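Local coordinates for PH1570-like domain-containing protein (Pyrococcus horikoshii, PDB 2HQ4), which is of unknown function but belongs to the Ph1570 family and folds as a long antiparallel beta sheet with helices packed on both faces, at residues 44-49 with 148-153; 95-100 with 118-123; 111-116 with 140-145; 128-133 with 153-158. One frame throughout, in Å; residues are numbered along the deposited sequence.

How the interactions relate
Interaction 1 sets helix on helix, while the other three set a helix or loop on a strand; all rest on apolar side chains and lie on both faces of one antiparallel sheet. Interactions 1 and 4 share helix 150-155: the first, a buried contact, ties it to helix 40-55, the second, partly buried, seats it on strand 126-130. Interactions 2 and 3 belong to the other face, where helix 94-107 and the loop after it cover the sheet, and Ile115 touches Ile97 and Leu100. Interaction 3 is buried, whereas interaction 2 is peripheral, its centre about 18 Å from that of the chain. Chemically, interaction 1 stands apart through two waters that bridge Glu49 and Lys153, the Glu49 bonds being weak.

Interaction 1 of 4, residues 44-49 with 148-153; sequences LAMIYE and PSIANK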
loop_
_atom_site.group_PDB
_atom_site.type_symbol
_atom_site.label_atom_id
_atom_site.label_comp_id
_atom_site.label_asym_id
_atom_site.label_seq_id
_atom_site.Cartn_x
_atom_site.Cartn_y
_atom_site.Cartn_z
ATOM N N LEU A 44 -5.764 -2.124 5.514
ATOM C CA LEU A 44 -6.749 -1.917 6.602
ATOM C C LEU A 44 -6.500 -0.632 7.354
ATOM O O LEU A 44 -7.437 0.140 7.641
ATOM C CB LEU A 44 -6.702 -3.079 7.621
ATOM C CG LEU A 44 -7.267 -4.378 7.091
ATOM C CD1 LEU A 44 -7.039 -5.543 8.124
ATOM C CD2 LEU A 44 -8.748 -4.148 6.874
ATOM N N ALA A 45 -5.236 -0.375 7.673
ATOM C CA ALA A 45 -4.887 0.865 8.365
ATOM C C ALA A 45 -5.203 2.097 7.510
ATOM O O ALA A 45 -5.674 3.118 8.026
ATOM C CB ALA A 45 -3.407 0.836 8.764
ATOM N N MET A 46 -4.945 2.013 6.206
ATOM C CA MET A 46 -5.288 3.126 5.291
ATOM C C MET A 46 -6.799 3.403 5.279
ATOM O O MET A 46 -7.210 4.565 5.232
ATOM C CB MET A 46 -4.818 2.786 3.844
ATOM C CG MET A 46 -3.248 2.716 3.656
ATOM S SD MET A 46 -2.727 2.005 2.070
ATOM C CE MET A 46 -3.234 3.362 0.981
ATOM N N ILE A 47 -7.620 2.346 5.279
ATOM C CA ILE A 47 -9.094 2.462 5.282
ATOM C C ILE A 47 -9.576 3.116 6.576
ATOM O O ILE A 47 -10.379 4.058 6.560
ATOM C CB ILE A 47 -9.766 1.049 5.077
ATOM C CG1 ILE A 47 -9.583 0.593 3.637
ATOM C CG2 ILE A 47 -11.265 1.095 5.403
ATOM C CD1 ILE A 47 -9.753 -1.008 3.385
ATOM N N TYR A 48 -9.071 2.614 7.705
ATOM C CA TYR A 48 -9.332 3.210 9.004
ATOM C C TYR A 48 -9.028 4.709 9.017
ATOM O O TYR A 48 -9.861 5.538 9.456
ATOM C CB TYR A 48 -8.499 2.477 10.050
ATOM C CG TYR A 48 -8.740 2.895 11.489
ATOM C CD1 TYR A 48 -9.705 2.251 12.281
ATOM C CD2 TYR A 48 -7.967 3.900 12.075
ATOM C CE1 TYR A 48 -9.911 2.644 13.639
ATOM C CE2 TYR A 48 -8.175 4.298 13.406
ATOM C CZ TYR A 48 -9.137 3.654 14.168
ATOM O OH TYR A 48 -9.289 4.055 15.479
ATOM N N GLU A 49 -7.836 5.058 8.552
ATOM C CA GLU A 49 -7.426 6.450 8.540
ATOM C C GLU A 49 -8.326 7.297 7.623
ATOM O O GLU A 49 -8.659 8.423 7.988
ATOM C CB GLU A 49 -5.945 6.581 8.157
ATOM C CG GLU A 49 -5.491 8.032 8.005
ATOM C CD GLU A 49 -4.000 8.177 7.804
ATOM O OE1 GLU A 49 -3.247 7.225 8.125
ATOM O OE2 GLU A 49 -3.568 9.266 7.344
ATOM N N PRO A 148 0.394 10.192 -7.022
ATOM C CA PRO A 148 1.600 10.144 -6.163
ATOM C C PRO A 148 1.389 10.345 -4.696
ATOM O O PRO A 148 2.166 9.798 -3.931
ATOM C CB PRO A 148 2.523 11.273 -6.710
ATOM C CG PRO A 148 1.958 11.583 -8.089
ATOM C CD PRO A 148 0.491 11.271 -8.044
ATOM N N SER A 149 0.345 11.103 -4.311
ATOM C CA SER A 149 0.131 11.403 -2.901
ATOM C C SER A 149 -0.320 10.172 -2.089
ATOM O O SER A 149 -0.286 10.183 -0.822
ATOM C CB SER A 149 -0.875 12.559 -2.733
ATOM O OG SER A 149 -2.115 12.213 -3.244
ATOM N N ILE A 150 -0.742 9.127 -2.798
ATOM C CA ILE A 150 -1.071 7.866 -2.050
ATOM C C ILE A 150 0.193 7.324 -1.349
ATOM O O ILE A 150 0.097 6.620 -0.347
ATOM C CB ILE A 150 -1.689 6.788 -2.969
ATOM C CG1 ILE A 150 -2.913 7.328 -3.706
ATOM C CG2 ILE A 150 -2.034 5.421 -2.173
ATOM C CD1 ILE A 150 -3.735 8.201 -2.932
ATOM N N ALA A 151 1.380 7.652 -1.866
ATOM C CA ALA A 151 2.635 7.160 -1.259
ATOM C C ALA A 151 2.679 7.390 0.249
ATOM O O ALA A 151 2.990 6.479 0.979
ATOM C CB ALA A 151 3.908 7.779 -1.920
ATOM N N ASN A 152 2.372 8.607 0.711
ATOM C CA ASN A 152 2.455 8.912 2.159
ATOM C C ASN A 152 1.498 8.116 3.028
ATOM O O ASN A 152 1.810 7.843 4.181
ATOM C CB ASN A 152 2.268 10.424 2.452
ATOM C CG ASN A 152 3.252 11.297 1.619
ATOM O OD1 ASN A 152 4.190 11.904 2.167
ATOM N ND2 ASN A 152 3.058 11.311 0.307
ATOM N N LYS A 153 0.336 7.813 2.485
ATOM C CA LYS A 153 -0.681 7.005 3.167
ATOM C C LYS A 153 -0.150 5.587 3.442
ATOM O O LYS A 153 -0.504 4.974 4.465
ATOM C CB LYS A 153 -1.923 6.924 2.312
ATOM C CG LYS A 153 -2.613 8.321 2.082
ATOM C CD LYS A 153 -3.889 8.115 1.245
ATOM C CE LYS A 153 -4.648 9.442 0.930
ATOM N NZ LYS A 153 -4.451 10.540 1.921
HETATM O O HOH W 1 -2.835 6.030 5.493
HETATM O O HOH W 2 -5.506 9.012 4.544
#
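Met46 drives its side chain from helix 40-55 against helix 150-155, lying at about a right angle to both Ile150 and Lys153. Its CG sits beside the backbone N (chi1 -67°), the chain runs out extended to SD, and a turn at chi3 of 71° then swings the methyl round. As a result CE touches two residues at once, reaching Ile150 CG2 at 4.0 Å and Lys153 CB at the same 4.0 Å. Nearer the backbone, Met46 CG rests 3.6 Å from Lys153 O. A flexible, unbranched thioether suits this place, because it can bend so that one methyl meets two residues three apart on the facing helix.

Glu49, three residues after Met46, adds a polar margin. One water donates to Lys153 O at 2.8 Å and weakly to Glu49 OE1 at 2.9 Å. A second accepts from Lys153 NZ at 3.2 Å and makes a long, weak bond to Glu49 OE2. Glu49 OE2 and Lys153 NZ themselves stand 5.6 Å apart, not in direct contact, while the carboxylate is gripped directly by Lys156 and Tyr157. The aliphatic root of Lys153 belongs to the apolar patch; the ammonium end runs off toward the second water. With Met46 on Val32 and Ile150 on Val30 and Phe145, this is helix-to-helix packing within the layer that covers one face of an antiparallel sheet in an alpha-beta fold.

Interaction 2 of 4, residues 95-100 with 118-123; sequences QVIKKL and AKIYKT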
loop_
_atom_site.group_PDB
_atom_site.type_symbol
_atom_site.label_atom_id
_atom_site.label_comp_id
_atom_site.label_asym_id
_atom_site.label_seq_id
_atom_site.Cartn_x
_atom_site.Cartn_y
_atom_site.Cartn_z
ATOM N N GLN A 95 24.278 -1.345 -9.703
ATOM C CA GLN A 95 24.193 -2.695 -9.158
ATOM C C GLN A 95 22.990 -2.871 -8.226
ATOM O O GLN A 95 22.268 -3.869 -8.324
ATOM C CB GLN A 95 25.501 -3.048 -8.442
ATOM C CG GLN A 95 25.537 -4.431 -7.805
ATOM C CD GLN A 95 25.722 -5.578 -8.802
ATOM O OE1 GLN A 95 25.958 -5.366 -10.004
ATOM N NE2 GLN A 95 25.613 -6.809 -8.298
ATOM N N VAL A 96 22.810 -1.905 -7.320
ATOM C CA VAL A 96 21.654 -1.838 -6.418
ATOM C C VAL A 96 20.363 -1.702 -7.226
ATOM O O VAL A 96 19.427 -2.455 -6.997
ATOM C CB VAL A 96 21.795 -0.671 -5.402
ATOM C CG1 VAL A 96 20.418 -0.161 -4.915
ATOM C CG2 VAL A 96 22.665 -1.098 -4.224
ATOM N N ILE A 97 20.332 -0.748 -8.161
ATOM C CA ILE A 97 19.193 -0.566 -9.069
ATOM C C ILE A 97 18.865 -1.885 -9.773
ATOM O O ILE A 97 17.704 -2.348 -9.773
ATOM C CB ILE A 97 19.436 0.590 -10.108
ATOM C CG1 ILE A 97 19.521 1.955 -9.416
ATOM C CG2 ILE A 97 18.350 0.634 -11.196
ATOM C CD1 ILE A 97 18.282 2.379 -8.625
ATOM N N LYS A 98 19.899 -2.514 -10.328
ATOM C CA LYS A 98 19.758 -3.805 -10.994
ATOM C C LYS A 98 19.231 -4.923 -10.088
ATOM O O LYS A 98 18.429 -5.736 -10.513
ATOM C CB LYS A 98 21.110 -4.202 -11.615
ATOM C CG LYS A 98 21.163 -5.565 -12.312
ATOM C CD LYS A 98 20.631 -5.489 -13.749
ATOM C CE LYS A 98 21.076 -6.695 -14.566
ATOM N NZ LYS A 98 20.833 -6.484 -16.035
ATOM N N LYS A 99 19.696 -4.980 -8.841
ATOM C CA LYS A 99 19.206 -6.019 -7.891
ATOM C C LYS A 99 17.752 -5.745 -7.438
ATOM O O LYS A 99 16.964 -6.662 -7.249
ATOM C CB LYS A 99 20.111 -6.086 -6.660
ATOM C CG LYS A 99 21.507 -6.660 -6.920
ATOM C CD LYS A 99 21.481 -8.170 -7.123
ATOM C CE LYS A 99 22.237 -8.893 -5.997
ATOM N NZ LYS A 99 23.749 -8.883 -6.137
ATOM N N LEU A 100 17.433 -4.473 -7.251
ATOM C CA LEU A 100 16.062 -4.045 -6.960
ATOM C C LEU A 100 15.133 -4.361 -8.130
ATOM O O LEU A 100 14.031 -4.842 -7.930
ATOM C CB LEU A 100 16.020 -2.554 -6.573
ATOM C CG LEU A 100 16.674 -2.179 -5.225
ATOM C CD1 LEU A 100 16.387 -0.710 -4.922
ATOM C CD2 LEU A 100 16.224 -3.075 -4.038
ATOM N N ALA A 118 12.556 5.772 -9.485
ATOM C CA ALA A 118 12.135 5.916 -8.091
ATOM C C ALA A 118 13.114 6.737 -7.259
ATOM O O ALA A 118 14.310 6.812 -7.553
ATOM C CB ALA A 118 11.931 4.548 -7.449
ATOM N N LYS A 119 12.596 7.321 -6.190
ATOM C CA LYS A 119 13.462 7.830 -5.149
ATOM C C LYS A 119 13.846 6.683 -4.178
ATOM O O LYS A 119 12.970 5.913 -3.725
ATOM C CB LYS A 119 12.777 8.986 -4.449
ATOM C CG LYS A 119 13.702 9.796 -3.604
ATOM C CD LYS A 119 13.164 11.188 -3.425
ATOM C CE LYS A 119 13.739 11.820 -2.153
ATOM N NZ LYS A 119 15.190 12.069 -2.344
ATOM N N ILE A 120 15.146 6.551 -3.889
ATOM C CA ILE A 120 15.624 5.436 -3.093
ATOM C C ILE A 120 16.021 5.898 -1.709
ATOM O O ILE A 120 16.693 6.943 -1.566
ATOM C CB ILE A 120 16.832 4.686 -3.776
ATOM C CG1 ILE A 120 16.557 4.385 -5.264
ATOM C CG2 ILE A 120 17.199 3.423 -2.991
ATOM C CD1 ILE A 120 15.293 3.506 -5.563
ATOM N N TYR A 121 15.604 5.142 -0.691
ATOM C CA TYR A 121 15.948 5.449 0.683
ATOM C C TYR A 121 16.591 4.239 1.351
ATOM O O TYR A 121 16.216 3.093 1.060
ATOM C CB TYR A 121 14.730 5.881 1.502
ATOM C CG TYR A 121 13.912 7.038 0.949
ATOM C CD1 TYR A 121 14.054 8.342 1.463
ATOM C CD2 TYR A 121 12.961 6.818 -0.058
ATOM C CE1 TYR A 121 13.263 9.401 0.973
ATOM C CE2 TYR A 121 12.188 7.853 -0.572
ATOM C CZ TYR A 121 12.344 9.141 -0.059
ATOM O OH TYR A 121 11.539 10.124 -0.562
ATOM N N LYS A 122 17.547 4.474 2.239
ATOM C CA LYS A 122 18.081 3.370 3.038
ATOM C C LYS A 122 17.361 3.318 4.386
ATOM O O LYS A 122 17.212 4.327 5.077
ATOM C CB LYS A 122 19.599 3.472 3.216
ATOM C CG LYS A 122 20.261 2.139 3.658
ATOM C CD LYS A 122 21.782 2.252 3.864
ATOM C CE LYS A 122 22.566 2.157 2.551
ATOM N NZ LYS A 122 24.032 1.933 2.756
ATOM N N THR A 123 16.880 2.137 4.742
ATOM C CA THR A 123 16.237 1.942 6.022
ATOM C C THR A 123 16.994 0.870 6.813
ATOM O O THR A 123 17.917 0.222 6.288
ATOM C CB THR A 123 14.762 1.539 5.869
ATOM O OG1 THR A 123 14.691 0.150 5.577
ATOM C CG2 THR A 123 14.056 2.334 4.749
#
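Ile120 is the single strand side chain that meets helix 94-107 here, and it receives two apolar partners. Ile97 lends its terminal methyl, CD1, which lies 4.3 Å from Ile120 CG1. Leu100, three residues later, brings CD1 to 4.4 Å from Ile120 CD1. Ile97 sets out alongside the strand rather than at it, and the bend at chi2 (-60°) carries its methyl closer; Leu100 is aimed at the strand from the start. Branched aliphatic residues suit both sides, since only the outer carbons of the side chains span backbones whose closest CA atoms, those of Ile97 and Ile120, are 9.2 Å apart. At these spacings the contact is light.

The polar backbone atoms are used inside the helix and between sheet strands, not across this contact. The helix keeps its own bonds, such as Leu100 N to Val96 O at 2.8 Å, and the strand is held through Lys119 and Tyr121 to strand 126-130. Thr123 turns its OG1 to Glu125 N and Gly126 O, securing the turn into that next strand.

Ile120 also leans on Ala129, the neighbouring small residue of strand 126-130, and Ile97 on Thr92. Helix 94-107 therefore packs near one end of the sheet, over strand 119-123, whose other flank is the short outermost strand 87-88.

Interaction 3 of 4, residues 111-116 with 140-145; sequences LEIKIE and GRLFIF
Ile113 meets Leu142 and Ile144 on one face of the antiparallel sheet, while the flat groups of strand 141-145 lie on the other. There the end of the Phe143 ring, CZ, stands 4.3 Å above one face of the Arg141 guanidinium, offset toward its rim, and NE of that guanidinium forms a salt bridge with Asp137. Phe143 and Phe145 pack against helix 150-155. This is the two-faced character of a central beta strand, with every second residue given to one layer: Arg141, Phe143 and Phe145 to the side of helix 150-155, Leu142 and Ile144 to the loop 111-116.

On the loop side the contact is purely aliphatic. Ile113 and Leu142 reach tip to tip, with Ile113 CG1 and Leu142 CD2 4.1 Å apart. Leu142 suits its place because its CG, anti to the backbone N (chi1 173°), carries its branched end out from the sheet toward Ile113, where Ile104 and Pro109 also touch it. Leu111 and Ile144 likewise meet end on, whereas Ile113 and Ile144 cross at a slant. Leu111 lies at the more open margin, and Tyr133 flanks it.

Part of the loop's backbone is held by a side chain: Gln101 NE2 bonds to Ile113 O and Gln101 OE1 to Ile115 N. On its exposed side, Lys114 NZ and Glu116 OE2 form a salt bridge at 3.5 Å.

Ile144 places CG1 between its backbone N and carbonyl carbon (chi1 62°), which leaves CG2 to serve two partners, 4.0 Å from Ile113 CD1 and 4.2 Å from Leu111 CD1.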
loop_
_atom_site.group_PDB
_atom_site.type_symbol
_atom_site.label_atom_id
_atom_site.label_comp_id
_atom_site.label_asym_id
_atom_site.label_seq_id
_atom_site.Cartn_x
_atom_site.Cartn_y
_atom_site.Cartn_z
ATOM N N LEU A 111 2.182 -4.571 -14.183
ATOM C CA LEU A 111 2.672 -3.528 -15.064
ATOM C C LEU A 111 4.171 -3.299 -14.887
ATOM O O LEU A 111 4.789 -3.826 -13.959
ATOM C CB LEU A 111 1.907 -2.206 -14.868
ATOM C CG LEU A 111 1.635 -1.599 -13.492
ATOM C CD1 LEU A 111 2.904 -1.350 -12.760
ATOM C CD2 LEU A 111 0.869 -0.279 -13.624
ATOM N N GLU A 112 4.732 -2.508 -15.795
ATOM C CA GLU A 112 6.129 -2.123 -15.756
ATOM C C GLU A 112 6.431 -1.211 -14.573
ATOM O O GLU A 112 5.739 -0.231 -14.331
ATOM C CB GLU A 112 6.534 -1.455 -17.072
ATOM C CG GLU A 112 8.033 -1.513 -17.310
ATOM C CD GLU A 112 8.458 -0.815 -18.595
ATOM O OE1 GLU A 112 7.913 -1.157 -19.673
ATOM O OE2 GLU A 112 9.362 0.061 -18.527
ATOM N N ILE A 113 7.436 -1.598 -13.811
ATOM C CA ILE A 113 7.999 -0.794 -12.751
ATOM C C ILE A 113 9.459 -0.564 -13.132
ATOM O O ILE A 113 10.226 -1.513 -13.300
ATOM C CB ILE A 113 7.983 -1.548 -11.412
ATOM C CG1 ILE A 113 6.594 -2.143 -11.120
ATOM C CG2 ILE A 113 8.478 -0.652 -10.281
ATOM C CD1 ILE A 113 5.508 -1.120 -10.799
ATOM N N LYS A 114 9.858 0.681 -13.277
ATOM C CA LYS A 114 11.273 0.919 -13.469
ATOM C C LYS A 114 11.838 1.577 -12.236
ATOM O O LYS A 114 11.576 2.738 -11.949
ATOM C CB LYS A 114 11.536 1.747 -14.726
ATOM C CG LYS A 114 11.351 0.971 -16.027
ATOM C CD LYS A 114 11.900 1.790 -17.189
ATOM C CE LYS A 114 12.499 0.905 -18.261
ATOM N NZ LYS A 114 13.714 1.546 -18.858
ATOM N N ILE A 115 12.612 0.797 -11.504
ATOM C CA ILE A 115 13.224 1.254 -10.262
ATOM C C ILE A 115 14.034 2.544 -10.448
ATOM O O ILE A 115 14.057 3.380 -9.558
ATOM C CB ILE A 115 14.065 0.117 -9.621
ATOM C CG1 ILE A 115 13.129 -1.005 -9.148
ATOM C CG2 ILE A 115 14.954 0.624 -8.439
ATOM C CD1 ILE A 115 12.104 -0.598 -8.041
ATOM N N GLU A 116 14.668 2.718 -11.611
ATOM C CA GLU A 116 15.545 3.894 -11.832
ATOM C C GLU A 116 14.792 5.246 -11.851
ATOM O O GLU A 116 15.380 6.310 -11.705
ATOM C CB GLU A 116 16.438 3.693 -13.075
ATOM C CG GLU A 116 15.787 4.028 -14.390
ATOM C CD GLU A 116 14.867 2.947 -14.898
ATOM O OE1 GLU A 116 14.941 1.780 -14.412
ATOM O OE2 GLU A 116 14.061 3.274 -15.798
ATOM N N GLY A 140 9.412 -6.819 1.065
ATOM C CA GLY A 140 9.048 -7.577 -0.107
ATOM C C GLY A 140 7.671 -7.354 -0.695
ATOM O O GLY A 140 7.083 -8.261 -1.306
ATOM N N ARG A 141 7.145 -6.150 -0.478
ATOM C CA ARG A 141 5.806 -5.800 -0.938
ATOM C C ARG A 141 5.940 -4.656 -1.923
ATOM O O ARG A 141 6.718 -3.692 -1.690
ATOM C CB ARG A 141 4.963 -5.364 0.253
ATOM C CG ARG A 141 4.987 -6.432 1.334
ATOM C CD ARG A 141 4.267 -5.998 2.532
ATOM N NE ARG A 141 4.885 -4.883 3.255
ATOM C CZ ARG A 141 4.477 -4.550 4.458
ATOM N NH1 ARG A 141 3.505 -5.274 4.996
ATOM N NH2 ARG A 141 5.026 -3.558 5.129
ATOM N N LEU A 142 5.215 -4.785 -3.018
ATOM C CA LEU A 142 5.153 -3.766 -4.039
ATOM C C LEU A 142 3.711 -3.232 -4.086
ATOM O O LEU A 142 2.737 -4.000 -4.363
ATOM C CB LEU A 142 5.565 -4.375 -5.384
ATOM C CG LEU A 142 5.361 -3.414 -6.564
ATOM C CD1 LEU A 142 6.496 -2.317 -6.612
ATOM C CD2 LEU A 142 5.336 -4.233 -7.802
ATOM N N PHE A 143 3.574 -1.942 -3.791
ATOM C CA PHE A 143 2.280 -1.263 -3.848
ATOM C C PHE A 143 2.187 -0.504 -5.164
ATOM O O PHE A 143 3.199 0.063 -5.620
ATOM C CB PHE A 143 2.201 -0.243 -2.729
ATOM C CG PHE A 143 2.291 -0.837 -1.355
ATOM C CD1 PHE A 143 1.105 -1.131 -0.630
ATOM C CD2 PHE A 143 3.546 -1.074 -0.766
ATOM C CE1 PHE A 143 1.187 -1.687 0.685
ATOM C CE2 PHE A 143 3.650 -1.630 0.513
ATOM C CZ PHE A 143 2.441 -1.929 1.249
ATOM N N ILE A 144 1.026 -0.511 -5.801
ATOM C CA ILE A 144 0.829 0.320 -7.000
ATOM C C ILE A 144 -0.402 1.137 -6.664
ATOM O O ILE A 144 -1.315 0.625 -5.979
ATOM C CB ILE A 144 0.741 -0.466 -8.355
ATOM C CG1 ILE A 144 -0.443 -1.441 -8.406
ATOM C CG2 ILE A 144 2.123 -1.247 -8.665
ATOM C CD1 ILE A 144 -0.660 -2.060 -9.853
ATOM N N PHE A 145 -0.430 2.395 -7.086
ATOM C CA PHE A 145 -1.501 3.284 -6.686
ATOM C C PHE A 145 -1.802 4.332 -7.778
ATOM O O PHE A 145 -0.999 4.502 -8.710
ATOM C CB PHE A 145 -1.180 3.913 -5.299
ATOM C CG PHE A 145 0.291 4.324 -5.108
ATOM C CD1 PHE A 145 0.750 5.572 -5.547
ATOM C CD2 PHE A 145 1.190 3.451 -4.468
ATOM C CE1 PHE A 145 2.102 5.948 -5.363
ATOM C CE2 PHE A 145 2.509 3.775 -4.280
ATOM C CZ PHE A 145 2.992 5.053 -4.739
#

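Interaction 4 of 4, residues 128-133 with 153-158; sequences LAVGNY and KILKYI
Leu128 opens the contact by spreading its two methyls over two residues of the C-terminal segment. CD1 lies 3.8 Å from Ile158 CD1, and CD2 is equally close, 3.8 Å, to Leu155 CD2. Its CG is anti to the backbone N (chi1 169°), which carries the fork out from the strand so that one prong meets Leu155 and the other Ile158. A leucine fits this place because its branch point lies far enough from the backbone to serve both. With chi1 at 57°, CG1 of Ile158 is flanked by both backbone neighbours, and its end methyl makes the contact.

Ala129 points its CB to the other side of the sheet, where a small side chain lets Ile120 pack close. Val130 returns to the helix side and sets CG2 4.1 Å from Leu155 CD2, so that this one leucine methyl bears against both strand residues, all three pairs meeting at a slant. Leu155 points toward the strand, and its length is needed, since the CA atoms of Val130 and Leu155 lie 9.1 Å apart.

After Val130 the chain leaves the strand through Gly131 and Asn132. Tyr133 then uses its OH in a hydrogen bond with Glu112 O, tying this loop to the segment on the opposite face, and pairs by its backbone with Phe145. Helix 150-155 and the residues that follow thus span the sheet from strand 126-130 to strand 141-145, with 134-136 between them, Ile154 resting on Phe143 and Phe145, with helix 40-55 alongside and strand 119-123 next to Leu128.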
loop_
_atom_site.group_PDB
_atom_site.type_symbol
_atom_site.label_atom_id
_atom_site.label_comp_id
_atom_site.label_asym_id
_atom_site.label_seq_id
_atom_site.Cartn_x
_atom_site.Cartn_y
_atom_site.Cartn_z
ATOM N N LEU A 128 14.201 1.106 0.217
ATOM C CA LEU A 128 12.821 1.497 -0.057
ATOM C C LEU A 128 12.841 2.365 -1.285
ATOM O O LEU A 128 13.600 3.349 -1.340
ATOM C CB LEU A 128 12.304 2.331 1.147
ATOM C CG LEU A 128 10.962 3.065 0.959
ATOM C CD1 LEU A 128 9.821 2.070 0.986
ATOM C CD2 LEU A 128 10.754 4.082 2.059
ATOM N N ALA A 129 12.035 2.010 -2.273
ATOM C CA ALA A 129 11.977 2.757 -3.518
ATOM C C ALA A 129 10.607 3.361 -3.619
ATOM O O ALA A 129 9.613 2.622 -3.612
ATOM C CB ALA A 129 12.240 1.836 -4.703
ATOM N N VAL A 130 10.544 4.686 -3.689
ATOM C CA VAL A 130 9.269 5.402 -3.803
ATOM C C VAL A 130 9.162 6.019 -5.213
ATOM O O VAL A 130 9.928 6.954 -5.555
ATOM C CB VAL A 130 9.078 6.468 -2.651
ATOM C CG1 VAL A 130 7.709 7.117 -2.702
ATOM C CG2 VAL A 130 9.318 5.868 -1.294
ATOM N N GLY A 131 8.216 5.495 -6.003
ATOM C CA GLY A 131 7.896 6.007 -7.328
ATOM C C GLY A 131 6.636 6.867 -7.303
ATOM O O GLY A 131 5.949 6.962 -6.277
ATOM N N ASN A 132 6.285 7.459 -8.442
ATOM C CA ASN A 132 5.040 8.257 -8.501
ATOM C C ASN A 132 3.768 7.403 -8.525
ATOM O O ASN A 132 2.696 7.913 -8.243
ATOM C CB ASN A 132 5.027 9.235 -9.701
ATOM C CG ASN A 132 4.825 8.526 -11.014
ATOM O OD1 ASN A 132 5.770 8.056 -11.629
ATOM N ND2 ASN A 132 3.585 8.403 -11.426
ATOM N N TYR A 133 3.886 6.137 -8.917
ATOM C CA TYR A 133 2.742 5.199 -8.901
ATOM C C TYR A 133 3.018 3.878 -8.189
ATOM O O TYR A 133 2.213 2.967 -8.279
ATOM C CB TYR A 133 2.246 4.889 -10.324
ATOM C CG TYR A 133 3.260 4.145 -11.163
ATOM C CD1 TYR A 133 3.124 2.772 -11.396
ATOM C CD2 TYR A 133 4.357 4.827 -11.752
ATOM C CE1 TYR A 133 4.045 2.076 -12.179
ATOM C CE2 TYR A 133 5.316 4.127 -12.525
ATOM C CZ TYR A 133 5.147 2.769 -12.740
ATOM O OH TYR A 133 6.055 2.057 -13.499
ATOM N N LYS A 153 0.336 7.813 2.485
ATOM C CA LYS A 153 -0.681 7.005 3.167
ATOM C C LYS A 153 -0.150 5.587 3.442
ATOM O O LYS A 153 -0.504 4.974 4.465
ATOM C CB LYS A 153 -1.923 6.924 2.312
ATOM C CG LYS A 153 -2.613 8.321 2.082
ATOM C CD LYS A 153 -3.889 8.115 1.245
ATOM C CE LYS A 153 -4.648 9.442 0.930
ATOM N NZ LYS A 153 -4.451 10.540 1.921
ATOM N N ILE A 154 0.635 5.070 2.501
ATOM C CA ILE A 154 1.303 3.751 2.620
ATOM C C ILE A 154 2.495 3.814 3.532
ATOM O O ILE A 154 2.635 2.966 4.436
ATOM C CB ILE A 154 1.700 3.170 1.218
ATOM C CG1 ILE A 154 0.454 2.878 0.378
ATOM C CG2 ILE A 154 2.532 1.851 1.315
ATOM C CD1 ILE A 154 0.759 2.828 -1.136
ATOM N N LEU A 155 3.346 4.822 3.331
ATOM C CA LEU A 155 4.627 4.929 4.022
ATOM C C LEU A 155 4.428 4.979 5.532
ATOM O O LEU A 155 5.289 4.512 6.288
ATOM C CB LEU A 155 5.390 6.166 3.551
ATOM C CG LEU A 155 6.003 6.164 2.145
ATOM C CD1 LEU A 155 6.595 7.565 1.788
ATOM C CD2 LEU A 155 7.050 5.052 2.058
ATOM N N LYS A 156 3.267 5.497 5.947
ATOM C CA LYS A 156 2.926 5.642 7.378
ATOM C C LYS A 156 2.814 4.276 8.106
ATOM O O LYS A 156 3.048 4.184 9.324
ATOM C CB LYS A 156 1.627 6.428 7.499
ATOM C CG LYS A 156 1.056 6.532 8.895
ATOM C CD LYS A 156 -0.187 7.433 8.930
ATOM C CE LYS A 156 0.015 8.693 8.105
ATOM N NZ LYS A 156 -1.182 9.567 8.216
ATOM N N TYR A 157 2.484 3.232 7.354
ATOM C CA TYR A 157 2.089 1.952 7.954
ATOM C C TYR A 157 2.943 0.770 7.550
ATOM O O TYR A 157 2.725 -0.356 8.054
ATOM C CB TYR A 157 0.632 1.635 7.632
ATOM C CG TYR A 157 -0.309 2.651 8.213
ATOM C CD1 TYR A 157 -0.386 2.841 9.591
ATOM C CD2 TYR A 157 -1.138 3.402 7.389
ATOM C CE1 TYR A 157 -1.267 3.780 10.132
ATOM C CE2 TYR A 157 -2.017 4.343 7.919
ATOM C CZ TYR A 157 -2.066 4.521 9.278
ATOM O OH TYR A 157 -2.940 5.445 9.788
ATOM N N ILE A 158 3.916 0.990 6.676
ATOM C CA ILE A 158 4.646 -0.185 6.144
ATOM C C ILE A 158 5.624 -0.784 7.115
ATOM O O ILE A 158 6.189 -1.859 6.840
ATOM C CB ILE A 158 5.418 0.072 4.823
ATOM C CG1 ILE A 158 6.421 1.228 4.982
ATOM C CG2 ILE A 158 4.463 0.171 3.644
ATOM C CD1 ILE A 158 7.324 1.412 3.728
#